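Local coordinates for arylamine n-acetyltransferase NAT (Mycobacterium tuberculosis, PDB 4BGF), which catalyses transfer of an acetyl group to arylamines, probably from acetyl-coenzyme A, at residues A[211-215]-A[216-220]; A[219-223]-A[224-228]; A[50-54]-A[55-59]; A[243-246]-A[247-251]; A[140-144]-A[145-149]. One frame throughout, in Å; residues are numbered along the deposited sequence.

Contact 1: residues A[211-215]-A[216-220]; sequences AVITD and DARWN
V212 and W219 are paired across a tight turn, and backbone bonds set their register. V212 N donates to W219 O at 3.2 Å, and W219 N donates back to V212 O at 3.0 Å. Nearer the turn, T214 N reaches A217 O at 2.8 Å, almost straight at 171°. The return bond from A217 N to T214 O is weak.

Side-chain packing occurs on both faces. On the face carrying V212, T214, A217 and W219, V212 CG1 runs alongside W219 CB at 4.0 Å. T214 holds OG1 between its backbone N and carbonyl carbon (chi1 72°). This turns OG1 toward A217 and brings the methyl CG2 obliquely to the indole, 3.7 Å from W219 NE1. On the other face, I213 CD1 approaches the guanidinium obliquely, 3.8 Å from R218 NH1, with the two side chains running alongside in the same direction. R218 NH1 hydrogen-bonds to G132 O and T134 O, and NH2 forms a salt bridge with E152.

Polar side chains gather at the turn. One water links T214 OG1, D216 OD1 and W219 NE1 by weak bonds, and sits in the plane of the indole at its edge. D215 OD2 and D216 OD2 are 3.3 Å apart. R230, which forms a salt bridge with D216, probably eases this repulsion.

Together these contacts make a tight beta hairpin of strands 209-214 and 217-222, inside the five-stranded antiparallel sheet.

Contact 2: residues A[219-223]-A[224-228]; sequences WNLSG and RDLAV
V228 covers one face of the W219 indole in a beta hairpin closed by a type II' turn. V228 CG2 stands 3.3 Å from the centroid of the six-membered ring, only 14° off its normal. This is a CH-pi contact. CG1, anti to the backbone N (chi1 -162°), lies above the ring-fusion atom W219 CE2, 3.6 Å from it. L226 comes to the ring differently: its CD1 is at the edge, 4.1 Å from W219 CE3. Further along the same face, L221 CD1 touches L226 CB at 4.1 Å.

The backbone ladder holds these groups in place. N220 N donates to A227 O at 2.9 Å, and the return bond from A227 N to N220 O is weak and bent. S222 N donates to D225 O at 3.0 Å. The turn runs from S222 to D225 with G223 and R224 at its corners. G223 has a positive phi of 70°, which a residue with a side chain adopts less easily. The turn closes with a weak bond from D225 N to S222 O at 3.3 Å.

Beyond the hairpin, F253 touches both W219 and L221. Helix 242-251 packs on the face that carries L221 and L226. L221 and R224 meet V245, and L226 CD2 meets the T248 methyl CG2.

Contact 3: residues A[50-54]-A[55-59]; sequences DDLSP and QALAD
S53 reaches forward to A56 and back to D51 with the same hydroxyl. S53 OG donates to D51 OD1 at 2.8 Å and also accepts from A56 N in a weak bond of 3.4 Å. D51 OD1 takes a second bond, from S53 N at 3.2 Å. Both donors come from the same face of the carboxylate plane, the hydroxyl on the syn side and the amide on the anti side. One carboxylate oxygen thus fixes both the backbone and the hydroxyl rotation of S53. With chi1 at 74°, OG is tucked in over the S53 backbone, where it can point at the helix end. The carboxylate also lies against the A56 methyl, with D51 CG 3.4 Å from A56 CB.

S53 is the N-cap of helix 54-63, and the Asx turn of D51 leads into the cap. The negative charge of D51 near the helix N terminus probably suits the helix dipole. The first helical bonds follow. L57 N donates to S53 O at 3.0 Å, and A58 N donates to P54 O at 2.9 Å.

L57 CD2 makes an apolar contact with L52 CD2 at 4.4 Å. L57 CD1 lies by the L52 carbonyl, 3.8 Å from L52 O. Outside the contact, Y79 hydrogen-bonds to L52 O and also packs on P54. L52 meets F71 in helix 70-83 and L189 in helix 186-198.

Contact 4: residues A[243-246]-A[247-251]; sequences AAVV and DTLSE
Residues A243-V246 and D247-E251 are successive turns of one alpha helix, so this is a local contact along helix 242-251. The helix follows strand 233-238, an outermost strand of the five-stranded sheet, and packs beside the hairpin of strands 217-222 and 225-230. Backbone bonds of the i to i+4 kind run the whole way. D247 N donates to A243 O at 3.1 Å, L249 N to V245 O at 3.0 Å, and S250 N to V246 O at 3.2 Å.

T248 adds a side-chain bond to this ladder. Its hydroxyl OG1 lies beside its own backbone N and anti to the carbonyl carbon (chi1 -64°), which swings it back up the helix. OG1 donates to A244 O at 2.8 Å, while T248 N donates to the same oxygen at 3.0 Å. The two donors meet A244 O from opposite faces of the carbonyl plane.

V245 and L249 are buried on one side of the helix and point the same way, with V245 CG1 4.2 Å from L249 CD1. V245 also touches L208, and L249 touches I255. V246 is buried against helix 263-270, where it and A243 meet E267.

D247 makes a doubtful contact: its OD2 is 2.7 Å from A243 O, though both are acceptors. A pair this close should repel if the carboxylate is ionised, so a raised pKa or a slightly misplaced side chain is possible. The T248 hydroxyl, by contrast, donates its proton within the helix, to a carbonyl that also serves the helical bond.

Contact 5: residues A[140-144]-A[145-149]; sequences RLETG and AVQPT
The chain turns sharply at G144, whose positive phi of 73° comes easily to a residue without a side chain, and A145 N donates to T143 O at 2.6 Å to close a classic gamma turn.

Two side chains bridge the arms of the loop. A chi1 of 56° folds CG of E142 back over its own backbone. The chain then extends so that the carboxylate carbon E142 CD lies 3.8 Å from A145 CB. Q147 crosses from the other arm. Its extended chain brings the amide group against the backbone of R140, with Q147 CD 3.3 Å from R140 O. R140 itself bends away, and its guanidinium bonds to the hydroxyl of Y124.

A second tight bend, an inverse gamma turn, is centred on L141, with a weak bond from E142 N to R140 O. The loop links strand 139-140 with strand 154-159, the two outermost strands of the seven-stranded sheet. L141 pairs by backbone with C123, beside strand 124-126, while G144 and Q147 bond to L156 and Y154 of strand 154-159.

How the contacts relate
From the N terminus, contact 3 comes first and starts helix 54-63, on the opposite side of the chain's centre from contacts 1 and 5. Contact 5 follows, in the loop between the outer strands of the seven-stranded sheet. Contacts 1 and 2 are consecutive hairpins that share W219 and N220 on strand 217-222, so strands 209-214, 217-222 and 225-230 are joined in order. Contact 4 comes last and packs on contact 2 through V245 and T248. Each contact closes a short local stretch. None crosses or encloses another. Contacts 4 and 5 lie farthest apart, with centres about 37 Å from each other.

Contact 1: residues A[211-215]-A[216-220]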
# COMPACT_ATOMS: atom_id res chain seq x y z
N ALA A 211 -7.98 -1.51 -2.28
CA ALA A 211 -8.27 -0.45 -1.30
C ALA A 211 -7.85 0.95 -1.77
O ALA A 211 -6.99 1.10 -2.64
CB ALA A 211 -7.68 -0.79 0.06
N VAL A 212 -8.51 1.98 -1.24
CA VAL A 212 -8.15 3.36 -1.49
C VAL A 212 -8.57 4.13 -0.26
O VAL A 212 -9.43 3.67 0.44
CB VAL A 212 -8.83 3.89 -2.76
CG1 VAL A 212 -10.30 4.27 -2.48
CG2 VAL A 212 -8.06 5.02 -3.35
N ILE A 213 -7.97 5.27 0.01
CA ILE A 213 -8.16 5.97 1.26
C ILE A 213 -8.64 7.38 1.00
O ILE A 213 -8.18 8.02 0.09
CB ILE A 213 -6.84 5.98 2.05
CG1 ILE A 213 -6.55 4.57 2.56
CG2 ILE A 213 -6.90 6.93 3.21
CD1 ILE A 213 -5.22 4.40 3.00
N THR A 214 -9.61 7.85 1.77
CA THR A 214 -10.14 9.18 1.55
C THR A 214 -10.01 9.97 2.83
O THR A 214 -9.65 9.42 3.86
CB THR A 214 -11.62 9.15 1.14
OG1 THR A 214 -12.41 8.79 2.27
CG2 THR A 214 -11.85 8.19 0.02
N ASP A 215 -10.31 11.26 2.74
CA ASP A 215 -10.31 12.13 3.90
C ASP A 215 -10.91 11.45 5.13
O ASP A 215 -10.24 11.31 6.17
CB ASP A 215 -11.07 13.44 3.59
CG ASP A 215 -12.44 13.21 2.93
OD1 ASP A 215 -12.68 12.16 2.30
OD2 ASP A 215 -13.30 14.11 3.05
N ASP A 216 -12.15 10.99 4.99
CA ASP A 216 -12.95 10.51 6.12
C ASP A 216 -13.21 9.00 6.12
O ASP A 216 -13.99 8.52 6.93
CB ASP A 216 -14.30 11.26 6.18
CG ASP A 216 -15.07 11.18 4.89
OD1 ASP A 216 -15.17 10.09 4.29
OD2 ASP A 216 -15.61 12.23 4.47
N ALA A 217 -12.56 8.26 5.23
CA ALA A 217 -12.85 6.83 5.13
C ALA A 217 -11.71 5.96 4.58
O ALA A 217 -10.87 6.42 3.81
CB ALA A 217 -14.13 6.61 4.32
N ARG A 218 -11.69 4.69 4.99
CA ARG A 218 -10.82 3.68 4.39
C ARG A 218 -11.68 2.66 3.63
O ARG A 218 -12.41 1.90 4.26
CB ARG A 218 -10.01 2.97 5.47
CG ARG A 218 -9.04 3.89 6.17
CD ARG A 218 -8.51 3.27 7.43
NE ARG A 218 -7.47 4.05 8.10
CZ ARG A 218 -6.18 4.09 7.74
NH1 ARG A 218 -5.75 3.45 6.67
NH2 ARG A 218 -5.33 4.80 8.44
N TRP A 219 -11.59 2.65 2.30
CA TRP A 219 -12.30 1.66 1.45
C TRP A 219 -11.54 0.37 1.19
O TRP A 219 -10.39 0.39 0.77
CB TRP A 219 -12.64 2.25 0.10
CG TRP A 219 -13.56 3.41 0.17
CD1 TRP A 219 -13.27 4.65 0.63
CD2 TRP A 219 -14.91 3.44 -0.26
NE1 TRP A 219 -14.36 5.45 0.51
CE2 TRP A 219 -15.39 4.73 -0.02
CE3 TRP A 219 -15.77 2.49 -0.82
CZ2 TRP A 219 -16.68 5.11 -0.33
CZ3 TRP A 219 -17.03 2.85 -1.11
CH2 TRP A 219 -17.49 4.15 -0.87
N ASN A 220 -12.20 -0.76 1.45
CA ASN A 220 -11.64 -2.10 1.28
C ASN A 220 -12.57 -2.97 0.46
O ASN A 220 -13.76 -2.94 0.69
CB ASN A 220 -11.46 -2.75 2.64
CG ASN A 220 -10.78 -1.83 3.65
OD1 ASN A 220 -11.20 -0.68 3.84
ND2 ASN A 220 -9.70 -2.32 4.28
O HOH W 1 -15.62 8.40 1.37

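Contact 2: residues A[219-223]-A[224-228]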
# COMPACT_ATOMS: atom_id res chain seq x y z
N TRP A 219 -11.59 2.65 2.30
CA TRP A 219 -12.30 1.66 1.45
C TRP A 219 -11.54 0.37 1.19
O TRP A 219 -10.39 0.39 0.77
CB TRP A 219 -12.64 2.25 0.10
CG TRP A 219 -13.56 3.41 0.17
CD1 TRP A 219 -13.27 4.65 0.63
CD2 TRP A 219 -14.91 3.44 -0.26
NE1 TRP A 219 -14.36 5.45 0.51
CE2 TRP A 219 -15.39 4.73 -0.02
CE3 TRP A 219 -15.77 2.49 -0.82
CZ2 TRP A 219 -16.68 5.11 -0.33
CZ3 TRP A 219 -17.03 2.85 -1.11
CH2 TRP A 219 -17.49 4.15 -0.87
N ASN A 220 -12.20 -0.76 1.45
CA ASN A 220 -11.64 -2.10 1.28
C ASN A 220 -12.57 -2.97 0.46
O ASN A 220 -13.76 -2.94 0.69
CB ASN A 220 -11.46 -2.75 2.64
CG ASN A 220 -10.78 -1.83 3.65
OD1 ASN A 220 -11.20 -0.68 3.84
ND2 ASN A 220 -9.70 -2.32 4.28
N LEU A 221 -12.04 -3.71 -0.50
CA LEU A 221 -12.79 -4.73 -1.21
C LEU A 221 -12.03 -6.05 -1.09
O LEU A 221 -10.83 -6.10 -1.30
CB LEU A 221 -12.98 -4.37 -2.68
CG LEU A 221 -13.77 -5.36 -3.54
CD1 LEU A 221 -15.24 -5.24 -3.33
CD2 LEU A 221 -13.47 -5.18 -5.03
N SER A 222 -12.75 -7.10 -0.70
CA SER A 222 -12.18 -8.43 -0.57
C SER A 222 -13.09 -9.43 -1.26
O SER A 222 -14.10 -9.84 -0.70
CB SER A 222 -12.01 -8.79 0.90
OG SER A 222 -11.21 -9.94 1.03
N GLY A 223 -12.75 -9.75 -2.49
CA GLY A 223 -13.62 -10.50 -3.35
C GLY A 223 -14.79 -9.64 -3.76
O GLY A 223 -14.59 -8.59 -4.35
N ARG A 224 -16.02 -10.07 -3.46
CA ARG A 224 -17.22 -9.30 -3.80
C ARG A 224 -17.76 -8.47 -2.62
O ARG A 224 -18.83 -7.87 -2.70
CB ARG A 224 -18.29 -10.27 -4.32
CG ARG A 224 -19.12 -10.97 -3.26
CD ARG A 224 -20.22 -11.69 -3.94
NE ARG A 224 -20.95 -12.59 -3.02
CZ ARG A 224 -22.19 -13.06 -3.19
NH1 ARG A 224 -22.86 -12.71 -4.30
NH2 ARG A 224 -22.71 -13.85 -2.23
N ASP A 225 -17.03 -8.47 -1.53
CA ASP A 225 -17.46 -7.79 -0.34
C ASP A 225 -16.75 -6.48 -0.19
O ASP A 225 -15.57 -6.43 0.15
CB ASP A 225 -17.20 -8.65 0.89
CG ASP A 225 -17.98 -9.95 0.88
OD1 ASP A 225 -19.21 -9.88 1.02
OD2 ASP A 225 -17.37 -11.03 0.73
N LEU A 226 -17.51 -5.42 -0.42
CA LEU A 226 -17.09 -4.06 -0.24
C LEU A 226 -17.24 -3.60 1.19
O LEU A 226 -18.10 -4.07 1.94
CB LEU A 226 -17.98 -3.17 -1.10
CG LEU A 226 -17.56 -1.72 -1.30
CD1 LEU A 226 -16.09 -1.54 -1.66
CD2 LEU A 226 -18.40 -1.11 -2.39
N ALA A 227 -16.41 -2.64 1.56
CA ALA A 227 -16.42 -2.08 2.90
C ALA A 227 -15.86 -0.65 2.93
O ALA A 227 -14.96 -0.30 2.17
CB ALA A 227 -15.65 -3.01 3.87
N VAL A 228 -16.45 0.17 3.78
CA VAL A 228 -15.96 1.50 4.05
C VAL A 228 -15.91 1.70 5.55
O VAL A 228 -16.95 1.68 6.22
CB VAL A 228 -16.86 2.58 3.46
CG1 VAL A 228 -16.12 3.91 3.38
CG2 VAL A 228 -17.27 2.18 2.10

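Contact 3: residues A[50-54]-A[55-59]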
# COMPACT_ATOMS: atom_id res chain seq x y z
N ASP A 50 7.51 -8.87 -10.83
CA ASP A 50 8.91 -9.08 -10.52
C ASP A 50 9.83 -8.00 -11.10
O ASP A 50 11.03 -8.06 -10.90
CB ASP A 50 9.35 -10.53 -10.86
CG ASP A 50 9.64 -10.74 -12.33
OD1 ASP A 50 8.86 -10.25 -13.17
OD2 ASP A 50 10.66 -11.42 -12.62
N ASP A 51 9.28 -7.00 -11.76
CA ASP A 51 10.08 -5.85 -12.20
C ASP A 51 9.71 -4.69 -11.26
O ASP A 51 8.58 -4.25 -11.25
CB ASP A 51 9.80 -5.54 -13.69
CG ASP A 51 10.81 -4.56 -14.32
OD1 ASP A 51 11.52 -3.83 -13.62
OD2 ASP A 51 10.86 -4.52 -15.56
N LEU A 52 10.66 -4.26 -10.43
CA LEU A 52 10.43 -3.19 -9.47
C LEU A 52 11.29 -1.99 -9.79
O LEU A 52 11.64 -1.21 -8.89
CB LEU A 52 10.70 -3.67 -8.03
CG LEU A 52 9.95 -4.93 -7.56
CD1 LEU A 52 10.20 -5.22 -6.09
CD2 LEU A 52 8.47 -4.82 -7.83
N SER A 53 11.63 -1.85 -11.07
CA SER A 53 12.35 -0.69 -11.59
C SER A 53 11.44 0.51 -11.78
O SER A 53 10.24 0.37 -12.01
CB SER A 53 13.01 -1.02 -12.91
OG SER A 53 12.08 -1.12 -13.96
N PRO A 54 12.01 1.72 -11.70
CA PRO A 54 11.21 2.94 -11.80
C PRO A 54 10.41 3.01 -13.08
O PRO A 54 9.31 3.53 -13.10
CB PRO A 54 12.25 4.05 -11.80
CG PRO A 54 13.43 3.49 -11.18
CD PRO A 54 13.44 2.02 -11.45
N GLN A 55 10.98 2.50 -14.14
CA GLN A 55 10.30 2.55 -15.41
C GLN A 55 9.06 1.72 -15.29
O GLN A 55 7.97 2.17 -15.61
CB GLN A 55 11.21 1.98 -16.49
CG GLN A 55 10.60 1.99 -17.83
CD GLN A 55 11.47 1.32 -18.84
OE1 GLN A 55 12.40 0.58 -18.50
NE2 GLN A 55 11.19 1.59 -20.11
N ALA A 56 9.24 0.49 -14.80
CA ALA A 56 8.21 -0.51 -14.83
C ALA A 56 7.05 -0.04 -13.99
O ALA A 56 5.91 -0.11 -14.41
CB ALA A 56 8.74 -1.82 -14.29
N LEU A 57 7.38 0.48 -12.81
CA LEU A 57 6.41 0.88 -11.83
C LEU A 57 5.74 2.19 -12.22
O LEU A 57 4.58 2.41 -11.88
CB LEU A 57 7.08 1.00 -10.48
CG LEU A 57 7.55 -0.31 -9.81
CD1 LEU A 57 8.03 -0.05 -8.40
CD2 LEU A 57 6.45 -1.37 -9.76
N ALA A 58 6.44 3.05 -12.96
CA ALA A 58 5.86 4.31 -13.44
C ALA A 58 4.91 4.03 -14.59
O ALA A 58 3.86 4.64 -14.70
CB ALA A 58 6.95 5.27 -13.88
N ASP A 59 5.26 3.09 -15.45
CA ASP A 59 4.44 2.80 -16.59
C ASP A 59 3.11 2.24 -16.17
O ASP A 59 2.09 2.61 -16.74
CB ASP A 59 5.16 1.85 -17.55
CG ASP A 59 4.35 1.56 -18.78
OD1 ASP A 59 4.02 2.52 -19.47
OD2 ASP A 59 4.04 0.39 -19.06

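Contact 4: residues A[243-246]-A[247-251]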
# COMPACT_ATOMS: atom_id res chain seq x y z
N ALA A 243 -20.07 -8.21 -12.90
CA ALA A 243 -20.23 -6.84 -13.38
C ALA A 243 -20.27 -5.77 -12.26
O ALA A 243 -19.81 -4.66 -12.46
CB ALA A 243 -21.46 -6.74 -14.23
N ALA A 244 -20.81 -6.10 -11.10
CA ALA A 244 -20.80 -5.16 -9.97
C ALA A 244 -19.40 -4.95 -9.44
O ALA A 244 -19.04 -3.86 -9.07
CB ALA A 244 -21.68 -5.66 -8.87
N VAL A 245 -18.61 -6.02 -9.36
CA VAL A 245 -17.27 -5.89 -8.83
C VAL A 245 -16.38 -5.09 -9.78
O VAL A 245 -15.64 -4.21 -9.33
CB VAL A 245 -16.61 -7.23 -8.53
CG1 VAL A 245 -15.30 -7.00 -7.81
CG2 VAL A 245 -17.50 -8.05 -7.66
N VAL A 246 -16.48 -5.36 -11.09
CA VAL A 246 -15.72 -4.61 -12.10
C VAL A 246 -16.13 -3.13 -12.18
O VAL A 246 -15.30 -2.26 -12.43
CB VAL A 246 -15.86 -5.27 -13.51
CG1 VAL A 246 -15.19 -4.44 -14.59
CG2 VAL A 246 -15.30 -6.67 -13.49
N ASP A 247 -17.41 -2.84 -11.97
CA ASP A 247 -17.84 -1.44 -11.86
C ASP A 247 -17.29 -0.74 -10.63
O ASP A 247 -16.91 0.41 -10.70
CB ASP A 247 -19.36 -1.30 -11.90
CG ASP A 247 -19.94 -1.64 -13.26
OD1 ASP A 247 -19.36 -1.23 -14.29
OD2 ASP A 247 -20.97 -2.35 -13.31
N THR A 248 -17.22 -1.47 -9.52
CA THR A 248 -16.67 -0.95 -8.26
C THR A 248 -15.19 -0.59 -8.35
O THR A 248 -14.78 0.44 -7.84
CB THR A 248 -16.90 -1.99 -7.13
OG1 THR A 248 -18.30 -2.15 -6.92
CG2 THR A 248 -16.23 -1.60 -5.81
N LEU A 249 -14.40 -1.46 -8.96
CA LEU A 249 -12.98 -1.20 -9.20
C LEU A 249 -12.76 0.02 -10.11
O LEU A 249 -11.94 0.88 -9.82
CB LEU A 249 -12.33 -2.43 -9.83
CG LEU A 249 -12.29 -3.69 -8.97
CD1 LEU A 249 -12.28 -4.90 -9.81
CD2 LEU A 249 -11.04 -3.72 -8.17
N SER A 250 -13.52 0.11 -11.19
CA SER A 250 -13.43 1.25 -12.09
C SER A 250 -13.95 2.55 -11.49
O SER A 250 -13.28 3.57 -11.58
CB SER A 250 -14.20 0.96 -13.37
OG SER A 250 -13.86 1.91 -14.36
N GLU A 251 -15.13 2.50 -10.88
CA GLU A 251 -15.89 3.67 -10.44
C GLU A 251 -15.53 4.16 -9.02
O GLU A 251 -15.52 5.36 -8.77
CB GLU A 251 -17.38 3.30 -10.51
CG GLU A 251 -18.34 4.41 -10.18
CD GLU A 251 -19.79 3.99 -10.33
OE1 GLU A 251 -20.03 2.79 -10.62
OE2 GLU A 251 -20.69 4.85 -10.17

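Contact 5: residues A[140-144]-A[145-149]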
# COMPACT_ATOMS: atom_id res chain seq x y z
N ARG A 140 7.31 9.17 12.85
CA ARG A 140 8.59 9.19 13.54
C ARG A 140 8.86 7.79 14.09
O ARG A 140 8.01 7.17 14.71
CB ARG A 140 8.57 10.24 14.66
CG ARG A 140 9.83 10.37 15.53
CD ARG A 140 11.08 10.74 14.73
NE ARG A 140 10.97 12.03 14.05
CZ ARG A 140 11.50 13.18 14.49
NH1 ARG A 140 12.20 13.23 15.62
NH2 ARG A 140 11.33 14.28 13.80
N LEU A 141 10.06 7.28 13.81
CA LEU A 141 10.45 5.94 14.17
C LEU A 141 10.95 5.90 15.60
O LEU A 141 12.14 5.91 15.85
CB LEU A 141 11.53 5.51 13.20
CG LEU A 141 12.41 4.28 13.39
CD1 LEU A 141 11.67 2.96 13.31
CD2 LEU A 141 13.44 4.34 12.31
N GLU A 142 10.01 5.89 16.55
CA GLU A 142 10.34 5.84 17.98
C GLU A 142 9.29 4.98 18.64
O GLU A 142 8.12 5.02 18.27
CB GLU A 142 10.38 7.25 18.61
CG GLU A 142 9.08 8.09 18.44
CD GLU A 142 9.02 9.34 19.31
OE1 GLU A 142 9.55 9.31 20.44
OE2 GLU A 142 8.43 10.35 18.86
N THR A 143 9.68 4.23 19.65
CA THR A 143 8.74 3.31 20.26
C THR A 143 7.84 4.01 21.29
O THR A 143 8.09 5.15 21.70
CB THR A 143 9.46 2.10 20.87
OG1 THR A 143 10.52 2.53 21.72
CG2 THR A 143 10.03 1.28 19.76
N GLY A 144 6.76 3.32 21.65
CA GLY A 144 5.88 3.76 22.72
C GLY A 144 5.01 4.95 22.38
O GLY A 144 3.79 4.88 22.54
N ALA A 145 5.65 6.03 21.96
CA ALA A 145 4.97 7.30 21.80
C ALA A 145 3.78 7.13 20.90
O ALA A 145 3.89 6.55 19.84
CB ALA A 145 5.91 8.31 21.21
N VAL A 146 2.62 7.57 21.36
CA VAL A 146 1.41 7.43 20.57
C VAL A 146 1.49 8.51 19.52
O VAL A 146 1.80 9.65 19.84
CB VAL A 146 0.17 7.60 21.41
CG1 VAL A 146 -1.05 7.68 20.54
CG2 VAL A 146 0.05 6.43 22.38
N GLN A 147 1.25 8.15 18.27
CA GLN A 147 1.49 9.07 17.16
C GLN A 147 0.23 9.37 16.36
O GLN A 147 -0.33 8.49 15.69
CB GLN A 147 2.61 8.53 16.26
CG GLN A 147 3.98 8.82 16.81
CD GLN A 147 5.11 8.15 16.07
OE1 GLN A 147 5.65 8.70 15.12
NE2 GLN A 147 5.49 6.97 16.52
N PRO A 148 -0.23 10.62 16.43
CA PRO A 148 -1.37 11.10 15.63
C PRO A 148 -1.12 11.02 14.14
O PRO A 148 0.01 11.21 13.68
CB PRO A 148 -1.50 12.57 16.06
CG PRO A 148 -0.88 12.63 17.38
CD PRO A 148 0.24 11.65 17.37
N THR A 149 -2.17 10.74 13.38
CA THR A 149 -2.11 10.69 11.94
C THR A 149 -3.33 11.48 11.48
O THR A 149 -4.13 11.91 12.29
CB THR A 149 -2.19 9.25 11.39
OG1 THR A 149 -3.42 8.65 11.78
CG2 THR A 149 -1.06 8.39 11.94